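Local structure of 4-hydroxy-tetrahydrodipicolinate synthase (Methylacidiphilum fumariolicum SolV, 6T3T) at residues S172-V175 / E176-G180; T255-M259 / E260-D264; P49-Y53 / E54-E58. The protein probably condenses pyruvate with aspartate beta-semialdehyde to 4-hydroxy-tetrahydrodipicolinate in lysine biosynthesis, working as a homotetramer arranged as a dimer of dimers. All coordinates share one frame; numbering follows the deposited sequence.

Contact 1: S172-V175 / E176-G180; sequences SQLV and EALPG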
ATOM      1  N   SER A 172      19.627  -5.807  -3.976  1.00 17.43           N
ATOM      2  CA  SER A 172      20.750  -4.873  -4.072  1.00 22.53           C
ATOM      3  C   SER A 172      21.181  -4.364  -2.703  1.00 21.04           C
ATOM      4  O   SER A 172      22.381  -4.206  -2.449  1.00 22.71           O
ATOM      5  CB  SER A 172      20.395  -3.681  -4.973  1.00 16.64           C
ATOM      6  OG  SER A 172      20.265  -4.083  -6.318  1.00 22.29           O
ATOM      7  N   GLN A 173      20.218  -4.073  -1.814  1.00 23.04           N
ATOM      8  CA  GLN A 173      20.573  -3.636  -0.460  1.00 20.28           C
ATOM      9  C   GLN A 173      21.260  -4.755   0.320  1.00 20.96           C
ATOM     10  O   GLN A 173      22.240  -4.516   1.042  1.00 22.43           O
ATOM     11  CB  GLN A 173      19.326  -3.137   0.287  1.00 23.62           C
ATOM     12  CG  GLN A 173      18.869  -1.712  -0.130  1.00 31.73           C
ATOM     13  CD  GLN A 173      17.389  -1.405   0.160  1.00 34.39           C
ATOM     14  OE1 GLN A 173      16.582  -2.307   0.360  1.00 38.22           O
ATOM     15  NE2 GLN A 173      17.034  -0.119   0.149  1.00 41.15           N
ATOM     16  N   LEU A 174      20.758  -5.982   0.194  1.00 18.22           N
ATOM     17  CA  LEU A 174      21.366  -7.102   0.905  1.00 15.63           C
ATOM     18  C   LEU A 174      22.801  -7.340   0.438  1.00 22.50           C
ATOM     19  O   LEU A 174      23.700  -7.571   1.263  1.00 18.70           O
ATOM     20  CB  LEU A 174      20.497  -8.350   0.736  1.00 15.25           C
ATOM     21  CG  LEU A 174      19.188  -8.283   1.515  1.00 18.38           C
ATOM     22  CD1 LEU A 174      18.217  -9.390   1.104  1.00 12.54           C
ATOM     23  CD2 LEU A 174      19.497  -8.342   3.011  1.00 14.13           C
ATOM     24  N   VAL A 175      23.047  -7.289  -0.884  1.00 23.53           N
ATOM     25  CA  VAL A 175      24.416  -7.468  -1.371  1.00 20.24           C
ATOM     26  C   VAL A 175      25.311  -6.310  -0.906  1.00 26.27           C
ATOM     27  O   VAL A 175      26.459  -6.532  -0.501  1.00 26.91           O
ATOM     28  CB  VAL A 175      24.444  -7.687  -2.898  1.00 23.91           C
ATOM     29  CG1 VAL A 175      23.702  -8.958  -3.261  1.00 21.27           C
ATOM     30  CG2 VAL A 175      23.800  -6.576  -3.608  1.00 32.19           C
ATOM     31  N   GLU A 176      24.792  -5.071  -0.879  1.00 22.50           N
ATOM     32  CA  GLU A 176      25.574  -3.982  -0.283  1.00 26.62           C
ATOM     33  C   GLU A 176      25.988  -4.312   1.144  1.00 27.86           C
ATOM     34  O   GLU A 176      27.124  -4.046   1.543  1.00 27.15           O
ATOM     35  CB  GLU A 176      24.765  -2.683  -0.196  1.00 24.89           C
ATOM     36  CG  GLU A 176      25.075  -1.566  -1.157  1.00 36.17           C
ATOM     37  CD  GLU A 176      26.543  -1.183  -1.240  1.00 32.46           C
ATOM     38  OE1 GLU A 176      27.128  -0.603  -0.295  1.00 41.03           O
ATOM     39  OE2 GLU A 176      27.102  -1.432  -2.315  1.00 32.86           O
ATOM     40  N   ALA A 177      25.071  -4.875   1.936  1.00 27.60           N
ATOM     41  CA  ALA A 177      25.293  -4.944   3.372  1.00 26.20           C
ATOM     42  C   ALA A 177      25.972  -6.220   3.837  1.00 27.60           C
ATOM     43  O   ALA A 177      26.556  -6.222   4.924  1.00 31.06           O
ATOM     44  CB  ALA A 177      23.971  -4.770   4.124  1.00 26.56           C
ATOM     45  N   LEU A 178      25.942  -7.290   3.062  1.00 28.59           N
ATOM     46  CA  LEU A 178      26.363  -8.579   3.581  1.00 28.84           C
ATOM     47  C   LEU A 178      27.567  -9.113   2.822  1.00 36.55           C
ATOM     48  O   LEU A 178      27.876  -8.639   1.724  1.00 26.50           O
ATOM     49  CB  LEU A 178      25.193  -9.568   3.518  1.00 27.92           C
ATOM     50  CG  LEU A 178      24.400  -9.356   4.822  1.00 27.29           C
ATOM     51  CD1 LEU A 178      23.303  -8.302   4.716  1.00 24.20           C
ATOM     52  CD2 LEU A 178      23.849 -10.640   5.373  1.00 30.39           C
ATOM     53  N   PRO A 179      28.334 -10.029   3.425  1.00 41.75           N
ATOM     54  CA  PRO A 179      29.517 -10.569   2.737  1.00 40.75           C
ATOM     55  C   PRO A 179      29.110 -11.397   1.530  1.00 40.11           C
ATOM     56  O   PRO A 179      27.959 -11.814   1.375  1.00 31.96           O
ATOM     57  CB  PRO A 179      30.199 -11.446   3.792  1.00 43.81           C
ATOM     58  CG  PRO A 179      29.540 -11.079   5.110  1.00 48.02           C
ATOM     59  CD  PRO A 179      28.147 -10.649   4.748  1.00 39.48           C
ATOM     60  N   GLY A 180      30.104 -11.700   0.697  1.00 41.44           N
ATOM     61  CA  GLY A 180      29.830 -12.500  -0.483  1.00 41.02           C
ATOM     62  C   GLY A 180      29.440 -13.934  -0.181  1.00 35.61           C
ATOM     63  O   GLY A 180      28.726 -14.565  -0.970  1.00 38.34           O
TER
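The carbonyl groups of Ser172, Gln173 and Leu174 each accept an N-H at the oxygen, from Glu176, Ala177 and Leu178. Leu178 N reaches Leu174 O at 2.9 Å in a bond bent at the hydrogen (130°). Ala177 N comes to Gln173 O at 3.0 Å, and Glu176 N bonds to Ser172 O at 3.0 Å. A second, weak bond joins Ala177 N to Leu174 O, so that this one oxygen takes two N-H groups where the helix ends. Leu178 leaves helical geometry, yet its side chain folds back: CB stands 3.4 Å and CD1 3.6 Å from Leu174 O, and CD1 meets Leu174 CD2 at 4.2 Å, the two leucines lying side by side and pointing the same way.

All this closes helix 168-177 of the beta-alpha-beta unit between strands 158-163 and 183-186 of the TIM barrel. Leucines suit the inner side, where Leu174 rests on Ile184 of strand 183-186 and Leu178 on Val148 and Val152 of helix 145-154. Because CG of Leu178 stands opposite its own carbonyl carbon (chi1 -86°), the branch is carried beside Leu174. Serine suits its place because the short hydroxyl of Ser172 reaches His234 NE2 of the second subunit in a hydrogen bond, with Tyr238 and Gln235 of that subunit packing nearby.

Contact 2: T255-M259 / E260-D264; sequences TALAM and EGLTD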
ATOM      1  N   THR A 255      -2.797 -28.361  -7.497  1.00 15.18           N
ATOM      2  CA  THR A 255      -3.781 -28.613  -8.550  1.00 18.16           C
ATOM      3  C   THR A 255      -3.112 -29.055  -9.850  1.00 21.79           C
ATOM      4  O   THR A 255      -3.610 -29.949 -10.548  1.00 15.75           O
ATOM      5  CB  THR A 255      -4.628 -27.360  -8.786  1.00 18.95           C
ATOM      6  OG1 THR A 255      -5.369 -27.067  -7.592  1.00 18.12           O
ATOM      7  CG2 THR A 255      -5.599 -27.586  -9.920  1.00 19.94           C
ATOM      8  N   ALA A 256      -1.998 -28.417 -10.210  1.00 16.67           N
ATOM      9  CA  ALA A 256      -1.300 -28.802 -11.433  1.00 15.92           C
ATOM     10  C   ALA A 256      -0.768 -30.227 -11.334  1.00 17.40           C
ATOM     11  O   ALA A 256      -0.980 -31.040 -12.236  1.00 19.85           O
ATOM     12  CB  ALA A 256      -0.165 -27.815 -11.716  1.00 14.97           C
ATOM     13  N   LEU A 257      -0.115 -30.566 -10.211  1.00 18.86           N
ATOM     14  CA  LEU A 257       0.431 -31.913 -10.055  1.00 22.33           C
ATOM     15  C   LEU A 257      -0.681 -32.958 -10.053  1.00 21.92           C
ATOM     16  O   LEU A 257      -0.503 -34.064 -10.580  1.00 19.83           O
ATOM     17  CB  LEU A 257       1.268 -32.012  -8.777  1.00 18.44           C
ATOM     18  CG  LEU A 257       2.629 -31.300  -8.820  1.00 20.33           C
ATOM     19  CD1 LEU A 257       3.101 -31.015  -7.419  1.00 16.40           C
ATOM     20  CD2 LEU A 257       3.714 -32.079  -9.662  1.00 18.04           C
ATOM     21  N   ALA A 258      -1.842 -32.627  -9.477  1.00 19.66           N
ATOM     22  CA  ALA A 258      -2.955 -33.581  -9.529  1.00 20.81           C
ATOM     23  C   ALA A 258      -3.489 -33.733 -10.948  1.00 26.36           C
ATOM     24  O   ALA A 258      -3.940 -34.821 -11.332  1.00 30.52           O
ATOM     25  CB  ALA A 258      -4.085 -33.160  -8.585  1.00 23.02           C
ATOM     26  N   MET A 259      -3.477 -32.658 -11.735  1.00 22.24           N
ATOM     27  CA  MET A 259      -3.917 -32.781 -13.117  1.00 23.87           C
ATOM     28  C   MET A 259      -2.998 -33.719 -13.904  1.00 23.60           C
ATOM     29  O   MET A 259      -3.457 -34.411 -14.822  1.00 22.55           O
ATOM     30  CB  MET A 259      -3.946 -31.390 -13.768  1.00 26.63           C
ATOM     31  CG  MET A 259      -5.201 -30.568 -13.493  1.00 32.93           C
ATOM     32  SD  MET A 259      -5.078 -28.891 -14.146  1.00 40.68           S
ATOM     33  CE  MET A 259      -4.404 -29.228 -15.759  1.00 41.03           C
ATOM     34  N   GLU A 260      -1.720 -33.801 -13.521  1.00 24.33           N
ATOM     35  CA  GLU A 260      -0.759 -34.737 -14.096  1.00 23.83           C
ATOM     36  C   GLU A 260      -0.820 -36.127 -13.470  1.00 26.32           C
ATOM     37  O   GLU A 260      -0.013 -36.982 -13.839  1.00 25.73           O
ATOM     38  CB  GLU A 260       0.655 -34.159 -13.981  1.00 20.79           C
ATOM     39  CG  GLU A 260       0.786 -32.914 -14.874  1.00 21.14           C
ATOM     40  CD  GLU A 260       2.122 -32.227 -14.825  1.00 26.92           C
ATOM     41  OE1 GLU A 260       2.942 -32.491 -13.918  1.00 29.56           O
ATOM     42  OE2 GLU A 260       2.349 -31.396 -15.725  1.00 32.69           O
ATOM     43  N   GLY A 261      -1.769 -36.369 -12.566  1.00 22.90           N
ATOM     44  CA  GLY A 261      -1.908 -37.654 -11.903  1.00 21.43           C
ATOM     45  C   GLY A 261      -0.831 -37.946 -10.894  1.00 23.81           C
ATOM     46  O   GLY A 261      -0.568 -39.105 -10.603  1.00 29.10           O
ATOM     47  N   LEU A 262      -0.170 -36.920 -10.368  1.00 23.75           N
ATOM     48  CA  LEU A 262       1.024 -37.108  -9.563  1.00 22.82           C
ATOM     49  C   LEU A 262       0.738 -37.044  -8.072  1.00 22.44           C
ATOM     50  O   LEU A 262       1.576 -37.465  -7.272  1.00 25.63           O
ATOM     51  CB  LEU A 262       2.075 -36.059  -9.938  1.00 25.01           C
ATOM     52  CG  LEU A 262       2.564 -36.293 -11.374  1.00 26.56           C
ATOM     53  CD1 LEU A 262       3.608 -35.279 -11.791  1.00 24.41           C
ATOM     54  CD2 LEU A 262       3.092 -37.727 -11.524  1.00 27.60           C
ATOM     55  N   THR A 263      -0.414 -36.504  -7.689  1.00 20.02           N
ATOM     56  CA  THR A 263      -0.824 -36.444  -6.300  1.00 20.52           C
ATOM     57  C   THR A 263      -2.343 -36.321  -6.298  1.00 24.10           C
ATOM     58  O   THR A 263      -2.954 -36.082  -7.341  1.00 23.83           O
ATOM     59  CB  THR A 263      -0.117 -35.287  -5.563  1.00 19.46           C
ATOM     60  OG1 THR A 263      -0.404 -35.350  -4.156  1.00 22.08           O
ATOM     61  CG2 THR A 263      -0.552 -33.938  -6.128  1.00 19.77           C
ATOM     62  N   ASP A 264      -2.957 -36.589  -5.146  1.00 23.25           N
ATOM     63  CA  ASP A 264      -4.368 -36.274  -4.961  1.00 26.43           C
ATOM     64  C   ASP A 264      -4.556 -34.778  -4.750  1.00 25.22           C
ATOM     65  O   ASP A 264      -3.783 -34.134  -4.037  1.00 21.09           O
ATOM     66  CB  ASP A 264      -4.946 -37.008  -3.753  1.00 27.94           C
ATOM     67  CG  ASP A 264      -5.010 -38.483  -3.959  1.00 31.07           C
ATOM     68  OD1 ASP A 264      -4.600 -38.945  -5.043  1.00 34.84           O
ATOM     69  OD2 ASP A 264      -5.489 -39.175  -3.044  1.00 32.10           O
TER
HETATM   70  O   HOH W   1      -4.601 -36.956  -9.386  1.00 36.19           O
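Leu257 and Leu262 meet through their methyl groups, CD2 of the first 3.8 Å from CD1 of the second, the two side chains crossing at about a right angle. They make the hydrophobic contact of a Schellman motif, which ends helix 251-259. Its two defining bonds are those from Leu262 N to Leu257 O at 2.9 Å and from Gly261 N to Ala258 O at 2.9 Å. The second N-H stands above the carbonyl plane, 71° out of it, and so does not point at a lone pair. Gly261 makes the reversal with a positive phi of 72°, a backbone conformation readily adopted by a residue without a CB. One step back, Glu260 N still keeps the helical bond to Ala256 O.

Beyond the turn, the chain comes back along the helix. In Thr263, chi1 -173° sends OG1 opposite the backbone N and sets CG2 between N and the carbonyl carbon, against Leu257 CB at 3.7 Å. Thr263 O also receives a CA-H contact from Ala258 CA at 3.3 Å; alanine suits this position, since its small CB lets the returning backbone come so near.

Surrounding residues hold this helix end between helix 276-295 and loops of the barrel. Leu210 lies against both Leu257 and Glu260, Pro13 backs Thr263, and helix 276-295 packs on Ala256 and Met259, while Lys290 of that helix holds Glu260 OE2 in a salt bridge. The Leu257 side chain is about 7 Å from that of Thr45, a predicted pyruvate-binding residue. One water donates to two carbonyls, lying 3.0 Å from Ala258 O and 2.8 Å from Thr263 O.

Contact 3: P49-Y53 / E54-E58; sequences PTLSY and EEHIE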
ATOM      1  N   PRO A  49       1.058 -25.136   8.111  1.00 23.40           N
ATOM      2  CA  PRO A  49       0.042 -24.811   9.144  1.00 22.82           C
ATOM      3  C   PRO A  49      -0.928 -25.936   9.466  1.00 25.40           C
ATOM      4  O   PRO A  49      -1.450 -25.981  10.587  1.00 21.44           O
ATOM      5  CB  PRO A  49      -0.699 -23.607   8.547  1.00 18.52           C
ATOM      6  CG  PRO A  49       0.282 -22.963   7.639  1.00 22.40           C
ATOM      7  CD  PRO A  49       1.062 -24.123   7.032  1.00 20.50           C
ATOM      8  N   THR A  50      -1.241 -26.816   8.512  1.00 21.54           N
ATOM      9  CA  THR A  50      -2.281 -27.811   8.727  1.00 22.67           C
ATOM     10  C   THR A  50      -1.739 -29.212   8.936  1.00 21.78           C
ATOM     11  O   THR A  50      -2.527 -30.160   8.950  1.00 23.83           O
ATOM     12  CB  THR A  50      -3.290 -27.805   7.573  1.00 23.84           C
ATOM     13  OG1 THR A  50      -2.626 -28.058   6.327  1.00 19.15           O
ATOM     14  CG2 THR A  50      -3.997 -26.461   7.495  1.00 24.90           C
ATOM     15  N   LEU A  51      -0.425 -29.378   9.058  1.00 25.12           N
ATOM     16  CA  LEU A  51       0.159 -30.644   9.493  1.00 24.67           C
ATOM     17  C   LEU A  51       0.163 -30.694  11.018  1.00 24.48           C
ATOM     18  O   LEU A  51       0.432 -29.682  11.668  1.00 19.66           O
ATOM     19  CB  LEU A  51       1.595 -30.804   8.989  1.00 24.93           C
ATOM     20  CG  LEU A  51       1.956 -30.514   7.538  1.00 21.89           C
ATOM     21  CD1 LEU A  51       3.458 -30.546   7.407  1.00 26.41           C
ATOM     22  CD2 LEU A  51       1.308 -31.506   6.596  1.00 26.51           C
ATOM     23  N   SER A  52      -0.111 -31.871  11.583  1.00 22.12           N
ATOM     24  CA  SER A  52       0.137 -32.053  13.007  1.00 27.90           C
ATOM     25  C   SER A  52       1.646 -32.017  13.276  1.00 33.89           C
ATOM     26  O   SER A  52       2.472 -32.110  12.358  1.00 29.81           O
ATOM     27  CB  SER A  52      -0.425 -33.379  13.493  1.00 29.88           C
ATOM     28  OG  SER A  52       0.377 -34.437  12.992  1.00 27.25           O
ATOM     29  N   TYR A  53       2.020 -31.912  14.551  1.00 29.79           N
ATOM     30  CA  TYR A  53       3.449 -31.892  14.873  1.00 35.27           C
ATOM     31  C   TYR A  53       4.150 -33.147  14.350  1.00 30.56           C
ATOM     32  O   TYR A  53       5.223 -33.093  13.736  1.00 32.37           O
ATOM     33  CB  TYR A  53       3.627 -31.757  16.396  1.00 43.19           C
ATOM     34  CG  TYR A  53       5.067 -31.877  16.846  1.00 36.54           C
ATOM     35  CD1 TYR A  53       5.887 -30.769  16.892  1.00 37.87           C
ATOM     36  CD2 TYR A  53       5.611 -33.113  17.187  1.00 40.04           C
ATOM     37  CE1 TYR A  53       7.209 -30.881  17.263  1.00 37.22           C
ATOM     38  CE2 TYR A  53       6.928 -33.238  17.559  1.00 42.73           C
ATOM     39  CZ  TYR A  53       7.723 -32.113  17.598  1.00 40.52           C
ATOM     40  OH  TYR A  53       9.040 -32.213  17.976  1.00 47.32           O
ATOM     41  N   GLU A  54       3.563 -34.294  14.627  1.00 30.52           N
ATOM     42  CA  GLU A  54       4.094 -35.593  14.209  1.00 35.55           C
ATOM     43  C   GLU A  54       4.012 -35.805  12.701  1.00 31.08           C
ATOM     44  O   GLU A  54       4.901 -36.434  12.124  1.00 29.35           O
ATOM     45  CB  GLU A  54       3.446 -36.569  15.163  1.00 33.90           C
ATOM     46  CG  GLU A  54       3.942 -35.631  16.301  1.00 47.47           C
ATOM     47  CD  GLU A  54       3.250 -35.460  17.616  1.00 60.86           C
ATOM     48  OE1 GLU A  54       2.059 -35.023  17.443  1.00 64.82           O
ATOM     49  OE2 GLU A  54       3.902 -35.519  18.714  1.00 65.78           O
ATOM     50  N   GLU A  55       2.997 -35.257  12.037  1.00 31.95           N
ATOM     51  CA  GLU A  55       3.067 -35.231  10.586  1.00 26.42           C
ATOM     52  C   GLU A  55       4.232 -34.353  10.121  1.00 25.56           C
ATOM     53  O   GLU A  55       4.950 -34.724   9.193  1.00 27.64           O
ATOM     54  CB  GLU A  55       1.753 -34.736   9.996  1.00 28.53           C
ATOM     55  CG  GLU A  55       0.742 -35.833   9.844  1.00 28.59           C
ATOM     56  CD  GLU A  55      -0.613 -35.305   9.484  1.00 29.49           C
ATOM     57  OE1 GLU A  55      -0.970 -34.212   9.953  1.00 29.65           O
ATOM     58  OE2 GLU A  55      -1.319 -35.974   8.713  1.00 32.00           O
ATOM     59  N   HIS A  56       4.444 -33.195  10.765  1.00 26.75           N
ATOM     60  CA  HIS A  56       5.576 -32.319  10.443  1.00 25.38           C
ATOM     61  C   HIS A  56       6.903 -33.064  10.566  1.00 28.22           C
ATOM     62  O   HIS A  56       7.771 -32.982   9.690  1.00 29.27           O
ATOM     63  CB  HIS A  56       5.579 -31.104  11.374  1.00 25.53           C
ATOM     64  CG  HIS A  56       6.432 -29.963  10.903  1.00 29.01           C
ATOM     65  ND1 HIS A  56       5.922 -28.699  10.671  1.00 30.29           N
ATOM     66  CD2 HIS A  56       7.759 -29.885  10.634  1.00 30.62           C
ATOM     67  CE1 HIS A  56       6.901 -27.896  10.284  1.00 29.74           C
ATOM     68  NE2 HIS A  56       8.023 -28.592  10.252  1.00 25.59           N
ATOM     69  N   ILE A  57       7.074 -33.791  11.666  1.00 32.03           N
ATOM     70  CA  ILE A  57       8.300 -34.543  11.884  1.00 30.00           C
ATOM     71  C   ILE A  57       8.414 -35.664  10.865  1.00 26.85           C
ATOM     72  O   ILE A  57       9.490 -35.894  10.306  1.00 28.02           O
ATOM     73  CB  ILE A  57       8.338 -35.088  13.328  1.00 31.49           C
ATOM     74  CG1 ILE A  57       8.268 -33.936  14.330  1.00 31.02           C
ATOM     75  CG2 ILE A  57       9.597 -35.906  13.557  1.00 32.44           C
ATOM     76  CD1 ILE A  57       9.195 -32.809  14.004  1.00 26.87           C
ATOM     77  N   GLU A  58       7.303 -36.346  10.572  1.00 26.96           N
ATOM     78  CA  GLU A  58       7.340 -37.495   9.665  1.00 28.80           C
ATOM     79  C   GLU A  58       7.665 -37.104   8.223  1.00 27.14           C
ATOM     80  O   GLU A  58       8.368 -37.844   7.524  1.00 25.18           O
ATOM     81  CB  GLU A  58       6.012 -38.248   9.706  1.00 26.01           C
ATOM     82  CG  GLU A  58       6.055 -39.578   8.973  1.00 35.07           C
ATOM     83  CD  GLU A  58       7.050 -40.568   9.597  1.00 39.23           C
ATOM     84  OE1 GLU A  58       7.387 -40.431  10.800  1.00 45.81           O
ATOM     85  OE2 GLU A  58       7.490 -41.492   8.880  1.00 46.29           O
TER
HETATM   86  O   HOH W   2       3.488 -28.036  11.367  1.00 33.66           O
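Ser52 and Glu55 form a capping box that starts helix 53-67 of the TIM barrel. Among its hydrogen bonds, Glu55 N donates to Ser52 OG at 2.9 Å, and Ser52 N returns a nearly straight bond (172°) to Glu55 OE1 at 3.0 Å, using its anti lone pair. Serine suits the N-cap: its short hydroxyl, held between backbone N and carbonyl carbon (chi1 72°), replaces a missing helical acceptor. The first regular helical bonds run from His56 N to Ser52 O and Ile57 N to Tyr53 O.

In a salt bridge, Glu55 OE1 also meets Arg268 NH1.

Apolar contacts centre on Tyr53, over one face of which Ile57 CG1 makes a CH-pi contact, 4.0 Å from the ring centroid. Glu54 CD lies in plane at the ring edge, its carboxylate turned 88° from the ring. His87 and Leu88 of helix 82-95 touch this ring. With an alanine here, Ile57 would probably lose the aromatic face it rests on, and the His87 ring its partner, opening a gap between the two helices. Leu51 CD1 packs on His56 CA at 4.1 Å. One water lies in the plane of the His56 ring, 2.6 Å from ND1, whereas NE2 hydrogen-bonds Gly76 O.

Along the chain the order is contact 3, contact 1, contact 2. Contact 3 opens helix 53-67 after barrel strand 38-40; contact 1 closes helix 168-177 before strand 183-186; contact 2 ends helix 251-259, in the C-terminal helices beyond the barrel. Contact 1 lies across the chain's centre from the others, its centre about 35 Å from that of contact 3 and 39 Å from that of contact 2. Contacts 2 and 3, about 22 Å apart between centres, are connected indirectly: Arg268, beyond 260-264, binds Glu55. Between side chains, Leu257 is about 7 Å and Leu51 about 10 Å from Thr45, and Leu174 about 10 Å from Lys162, both predicted sites. Contacts 1 and 3 reach different neighbouring subunits; contact 2 touches none.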